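Local coordinates for hypothetical Protein TTHB210 (Thermus thermophilus, PDB 3VG8), which is of unknown function but is under the control of the sigmaE/anti-sigmaE regulatory system and assembles into a homodecamer, at residues G40-V45 and R69-T74; P32-D37 and T65-A70. The protein carries 1 engineered substitution. One frame throughout, in Å; residues are numbered along the deposited sequence.

How the contacts relate
Two neighbouring strands packed under one short helix illustrate how an alpha+beta fold covers part of one face of its sheet. Along the chain come strand 33-36, then strand 42-50, which pairs antiparallel with it, and later helix 65-71, on which both contacts end. Contact 1 joins 40-45 to 69-74 and contact 2 joins 32-37 to 65-70, sharing R69 and A70; their centres lie about 6 Å apart. They are tied together by backbone pairing, V43 N to A35 O at 2.7 Å, and by V45 packing on P32. The helix thus lies over both strands, while a neighbouring subunit meets residues of each contact, so this packing borders a subunit interface of the assembly.

Contact 1 of 2, residues G40-V45 and R69-T74; sequences GNLVKV and RALGIT
L42 and V45, two residues of one strand, send their methyls to the same leucine, L71, in a helix-on-sheet packing that includes a classic beta bulge. V43 and K44 both face A35 on the adjoining strand, and this extra residue is consistent with side chains three positions apart both pointing toward helix 65-71. V43 and K44 point elsewhere: V43 packs against helix 104-110, while K44 forms salt bridges with E98 and E107.

L42 and L71 cross at about a right angle. With CG anti to its backbone N (chi1 176°), L42 reaches out from the strand and places a single methyl, CD2, across the forked end of L71. That methyl meets both prongs, L71 CD2 at 3.5 Å and L71 CD1 at 3.6 Å. V45 instead runs past L71 in the opposite direction, brushing it more lightly with one methyl, and its other methyl, CG1, packs on P32. L42 also touches L34 and Y36 of strand 33-36.

Just beyond L71 the chain leaves the helical conformation at G72, where phi is 148°; a beta carbon there would collide with the carbonyl O of L71, which calls for glycine. The contact is small and wholly apolar, about 101 Å² in all, and at its V45 end CG2 stands 4.0 Å from L71 CD1.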
loop_
_atom_site.group_PDB
_atom_site.type_symbol
_atom_site.label_atom_id
_atom_site.label_comp_id
_atom_site.label_asym_id
_atom_site.label_seq_id
_atom_site.Cartn_x
_atom_site.Cartn_y
_atom_site.Cartn_z
ATOM N N GLY F 40 -15.788 -23.518 -19.530
ATOM C CA GLY F 40 -15.787 -24.954 -19.696
ATOM C C GLY F 40 -14.555 -25.632 -19.133
ATOM O O GLY F 40 -14.346 -26.818 -19.398
ATOM N N ASN F 41 -13.747 -24.888 -18.380
ATOM C CA ASN F 41 -12.549 -25.437 -17.738
ATOM C C ASN F 41 -12.959 -26.054 -16.389
ATOM O O ASN F 41 -13.782 -25.480 -15.667
ATOM C CB ASN F 41 -11.538 -24.333 -17.434
ATOM C CG ASN F 41 -11.068 -23.619 -18.669
ATOM O OD1 ASN F 41 -10.665 -24.252 -19.633
ATOM N ND2 ASN F 41 -11.114 -22.287 -18.647
ATOM N N LEU F 42 -12.383 -27.201 -16.051
ATOM C CA LEU F 42 -12.664 -27.856 -14.779
ATOM C C LEU F 42 -11.946 -27.088 -13.658
ATOM O O LEU F 42 -10.724 -26.954 -13.659
ATOM C CB LEU F 42 -12.171 -29.295 -14.803
ATOM C CG LEU F 42 -12.312 -30.068 -13.484
ATOM C CD1 LEU F 42 -13.778 -30.186 -13.093
ATOM C CD2 LEU F 42 -11.680 -31.466 -13.655
ATOM N N VAL F 43 -12.727 -26.595 -12.706
ATOM C CA VAL F 43 -12.219 -25.813 -11.580
ATOM C C VAL F 43 -11.939 -26.654 -10.332
ATOM O O VAL F 43 -10.932 -26.443 -9.633
ATOM C CB VAL F 43 -13.242 -24.692 -11.216
ATOM C CG1 VAL F 43 -12.756 -23.868 -10.034
ATOM C CG2 VAL F 43 -13.425 -23.771 -12.420
ATOM N N LYS F 44 -12.819 -27.607 -10.050
ATOM C CA LYS F 44 -12.648 -28.431 -8.856
ATOM C C LYS F 44 -13.439 -29.720 -8.859
ATOM O O LYS F 44 -14.395 -29.865 -9.600
ATOM C CB LYS F 44 -12.986 -27.632 -7.592
ATOM C CG LYS F 44 -14.426 -27.099 -7.490
ATOM C CD LYS F 44 -14.598 -26.313 -6.174
ATOM C CE LYS F 44 -15.876 -25.492 -6.097
ATOM N NZ LYS F 44 -15.916 -24.613 -4.871
ATOM N N VAL F 45 -12.999 -30.637 -8.001
ATOM C CA VAL F 45 -13.559 -31.967 -7.814
ATOM C C VAL F 45 -14.110 -32.003 -6.381
ATOM O O VAL F 45 -13.358 -31.848 -5.409
ATOM C CB VAL F 45 -12.435 -32.994 -7.984
ATOM C CG1 VAL F 45 -12.951 -34.393 -7.761
ATOM C CG2 VAL F 45 -11.850 -32.848 -9.377
ATOM N N ARG F 69 -9.844 -40.898 -12.858
ATOM C CA ARG F 69 -9.110 -41.495 -13.976
ATOM C C ARG F 69 -9.479 -40.850 -15.299
ATOM O O ARG F 69 -8.614 -40.631 -16.151
ATOM C CB ARG F 69 -9.396 -43.003 -14.067
ATOM C CG ARG F 69 -8.971 -43.819 -12.846
ATOM C CD ARG F 69 -7.695 -44.629 -13.078
ATOM N NE ARG F 69 -7.423 -45.498 -11.935
ATOM C CZ ARG F 69 -6.427 -46.380 -11.867
ATOM N NH1 ARG F 69 -5.583 -46.527 -12.884
ATOM N NH2 ARG F 69 -6.274 -47.121 -10.773
ATOM N N ALA F 70 -10.766 -40.551 -15.468
ATOM C CA ALA F 70 -11.252 -39.941 -16.700
ATOM C C ALA F 70 -10.706 -38.536 -16.893
ATOM O O ALA F 70 -10.613 -38.059 -18.023
ATOM C CB ALA F 70 -12.773 -39.915 -16.717
ATOM N N LEU F 71 -10.349 -37.870 -15.802
ATOM C CA LEU F 71 -9.808 -36.522 -15.911
ATOM C C LEU F 71 -8.529 -36.496 -16.745
ATOM O O LEU F 71 -8.575 -36.387 -17.970
ATOM C CB LEU F 71 -9.518 -35.933 -14.528
ATOM C CG LEU F 71 -10.707 -35.565 -13.643
ATOM C CD1 LEU F 71 -10.219 -34.595 -12.559
ATOM C CD2 LEU F 71 -11.808 -34.914 -14.481
ATOM N N GLY F 72 -7.389 -36.600 -16.076
ATOM C CA GLY F 72 -6.119 -36.568 -16.772
ATOM C C GLY F 72 -5.076 -35.926 -15.885
ATOM O O GLY F 72 -5.356 -35.644 -14.714
ATOM N N ILE F 73 -3.876 -35.698 -16.414
ATOM C CA ILE F 73 -2.830 -35.082 -15.611
ATOM C C ILE F 73 -3.250 -33.653 -15.302
ATOM O O ILE F 73 -3.865 -32.968 -16.127
ATOM C CB ILE F 73 -1.459 -35.066 -16.329
ATOM C CG1 ILE F 73 -1.415 -33.944 -17.372
ATOM C CG2 ILE F 73 -1.202 -36.424 -16.971
ATOM C CD1 ILE F 73 -0.035 -33.723 -17.983
ATOM N N THR F 74 -2.924 -33.211 -14.099
ATOM C CA THR F 74 -3.288 -31.874 -13.690
ATOM C C THR F 74 -2.603 -31.529 -12.395
ATOM O O THR F 74 -2.190 -32.398 -11.638
ATOM C CB THR F 74 -4.805 -31.760 -13.455
ATOM O OG1 THR F 74 -5.137 -30.416 -13.077
ATOM C CG2 THR F 74 -5.237 -32.717 -12.338
#

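Contact 2 of 2, residues P32-D37 and T65-A70; sequences PFLAYD and TKTLRA
T67 is the one helix residue that meets P32 and L34, and its two branches do different work. The methyl, CG2, lies 3.8 Å from P32 CG and is met by the end of L34, whose CD2 comes equally close, at 3.8 Å, the side chains of L34 and T67 running tip to tip. The proline ring also lies against T67 CB, 3.9 Å from P32 CD. T67 chi1 of -60° sets CG2 anti to the backbone N and aims it at the end of L34, with the proline ring beside the methyl; it leaves OG1 beside the backbone N, anti to the carbonyl carbon.

From OG1 a water molecule bridges the segments. It donates to the carbonyl, 2.7 Å from P32 O, and lies 2.8 Å from T67 OG1.

Farther out, P32 follows a cis peptide bond and is backed by V45 and F47 of strand 42-50. L34, paired through its backbone with Y22, packs against L42 and, on another copy of the protein, against L7 of that subunit. On the helix side T67 touches T27, and the preceding helix residue, K66, forms a salt bridge with D24. Replacing P32 with an alanine would remove the CG and CD carbons, and would probably leave T67 CG2 and CB without their ring cover, opening a gap beside V45.

Threonine therefore suits both demands of this buried spot: a methyl for the apolar side chains of P32 and L34, and a hydroxyl linked through one water to the carbonyl of P32.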
loop_
_atom_site.group_PDB
_atom_site.type_symbol
_atom_site.label_atom_id
_atom_site.label_comp_id
_atom_site.label_asym_id
_atom_site.label_seq_id
_atom_site.Cartn_x
_atom_site.Cartn_y
_atom_site.Cartn_z
ATOM N N PRO F 32 -17.264 -38.096 -7.021
ATOM C CA PRO F 32 -17.249 -36.632 -6.957
ATOM C C PRO F 32 -17.987 -35.820 -8.023
ATOM O O PRO F 32 -18.258 -36.298 -9.127
ATOM C CB PRO F 32 -15.758 -36.318 -6.954
ATOM C CG PRO F 32 -15.227 -37.338 -7.906
ATOM C CD PRO F 32 -15.978 -38.605 -7.530
ATOM N N PHE F 33 -18.311 -34.581 -7.650
ATOM C CA PHE F 33 -18.959 -33.646 -8.549
ATOM C C PHE F 33 -17.831 -32.837 -9.195
ATOM O O PHE F 33 -16.821 -32.516 -8.548
ATOM C CB PHE F 33 -19.875 -32.696 -7.788
ATOM C CG PHE F 33 -21.130 -33.332 -7.276
ATOM C CD1 PHE F 33 -21.081 -34.288 -6.268
ATOM C CD2 PHE F 33 -22.377 -32.940 -7.775
ATOM C CE1 PHE F 33 -22.253 -34.842 -5.755
ATOM C CE2 PHE F 33 -23.560 -33.485 -7.267
ATOM C CZ PHE F 33 -23.499 -34.435 -6.258
ATOM N N LEU F 34 -17.992 -32.521 -10.473
ATOM C CA LEU F 34 -16.999 -31.742 -11.187
ATOM C C LEU F 34 -17.616 -30.365 -11.448
ATOM O O LEU F 34 -18.714 -30.263 -11.985
ATOM C CB LEU F 34 -16.643 -32.435 -12.499
ATOM C CG LEU F 34 -16.232 -33.907 -12.368
ATOM C CD1 LEU F 34 -16.043 -34.513 -13.753
ATOM C CD2 LEU F 34 -14.943 -34.031 -11.575
ATOM N N ALA F 35 -16.910 -29.313 -11.045
ATOM C CA ALA F 35 -17.395 -27.945 -11.225
ATOM C C ALA F 35 -16.572 -27.236 -12.289
ATOM O O ALA F 35 -15.359 -27.079 -12.143
ATOM C CB ALA F 35 -17.309 -27.166 -9.914
ATOM N N TYR F 36 -17.255 -26.792 -13.341
ATOM C CA TYR F 36 -16.625 -26.097 -14.453
ATOM C C TYR F 36 -16.952 -24.611 -14.439
ATOM O O TYR F 36 -18.004 -24.216 -13.922
ATOM C CB TYR F 36 -17.123 -26.699 -15.770
ATOM C CG TYR F 36 -16.710 -28.139 -15.979
ATOM C CD1 TYR F 36 -17.422 -29.190 -15.383
ATOM C CD2 TYR F 36 -15.571 -28.450 -16.731
ATOM C CE1 TYR F 36 -17.005 -30.512 -15.525
ATOM C CE2 TYR F 36 -15.144 -29.772 -16.884
ATOM C CZ TYR F 36 -15.861 -30.794 -16.278
ATOM O OH TYR F 36 -15.427 -32.095 -16.412
ATOM N N ASP F 37 -16.067 -23.782 -15.003
ATOM C CA ASP F 37 -16.363 -22.356 -15.064
ATOM C C ASP F 37 -17.116 -22.037 -16.365
ATOM O O ASP F 37 -17.495 -22.944 -17.108
ATOM C CB ASP F 37 -15.103 -21.495 -14.939
ATOM C CG ASP F 37 -14.068 -21.776 -16.023
ATOM O OD1 ASP F 37 -14.427 -22.247 -17.141
ATOM O OD2 ASP F 37 -12.876 -21.498 -15.740
ATOM N N THR F 65 -12.447 -43.037 -8.067
ATOM C CA THR F 65 -11.478 -43.592 -9.008
ATOM C C THR F 65 -11.890 -43.469 -10.474
ATOM O O THR F 65 -11.103 -42.993 -11.308
ATOM C CB THR F 65 -11.201 -45.055 -8.686
ATOM O OG1 THR F 65 -11.078 -45.197 -7.269
ATOM C CG2 THR F 65 -9.880 -45.515 -9.340
ATOM N N LYS F 66 -13.112 -43.904 -10.783
ATOM C CA LYS F 66 -13.648 -43.845 -12.150
ATOM C C LYS F 66 -13.600 -42.408 -12.677
ATOM O O LYS F 66 -12.988 -42.133 -13.706
ATOM C CB LYS F 66 -15.102 -44.361 -12.173
ATOM C CG LYS F 66 -15.805 -44.306 -13.540
ATOM C CD LYS F 66 -17.261 -44.797 -13.426
ATOM C CE LYS F 66 -18.048 -44.614 -14.725
ATOM N NZ LYS F 66 -19.520 -44.927 -14.583
ATOM N N THR F 67 -14.252 -41.501 -11.958
ATOM C CA THR F 67 -14.300 -40.093 -12.335
ATOM C C THR F 67 -12.897 -39.490 -12.473
ATOM O O THR F 67 -12.570 -38.895 -13.493
ATOM C CB THR F 67 -15.102 -39.275 -11.293
ATOM O OG1 THR F 67 -16.444 -39.781 -11.215
ATOM C CG2 THR F 67 -15.137 -37.789 -11.678
ATOM N N LEU F 68 -12.073 -39.645 -11.444
ATOM C CA LEU F 68 -10.717 -39.108 -11.457
ATOM C C LEU F 68 -9.912 -39.581 -12.669
ATOM O O LEU F 68 -9.375 -38.762 -13.424
ATOM C CB LEU F 68 -9.994 -39.488 -10.159
ATOM C CG LEU F 68 -10.548 -38.770 -8.925
ATOM C CD1 LEU F 68 -9.935 -39.326 -7.646
ATOM C CD2 LEU F 68 -10.264 -37.291 -9.067
ATOM N N ARG F 69 -9.844 -40.898 -12.858
ATOM C CA ARG F 69 -9.110 -41.495 -13.976
ATOM C C ARG F 69 -9.479 -40.850 -15.299
ATOM O O ARG F 69 -8.614 -40.631 -16.151
ATOM C CB ARG F 69 -9.396 -43.003 -14.067
ATOM C CG ARG F 69 -8.971 -43.819 -12.846
ATOM C CD ARG F 69 -7.695 -44.629 -13.078
ATOM N NE ARG F 69 -7.423 -45.498 -11.935
ATOM C CZ ARG F 69 -6.427 -46.380 -11.867
ATOM N NH1 ARG F 69 -5.583 -46.527 -12.884
ATOM N NH2 ARG F 69 -6.274 -47.121 -10.773
ATOM N N ALA F 70 -10.766 -40.551 -15.468
ATOM C CA ALA F 70 -11.252 -39.941 -16.700
ATOM C C ALA F 70 -10.706 -38.536 -16.893
ATOM O O ALA F 70 -10.613 -38.059 -18.023
ATOM C CB ALA F 70 -12.773 -39.915 -16.717
HETATM O O HOH W 1 -18.787 -38.625 -10.353
#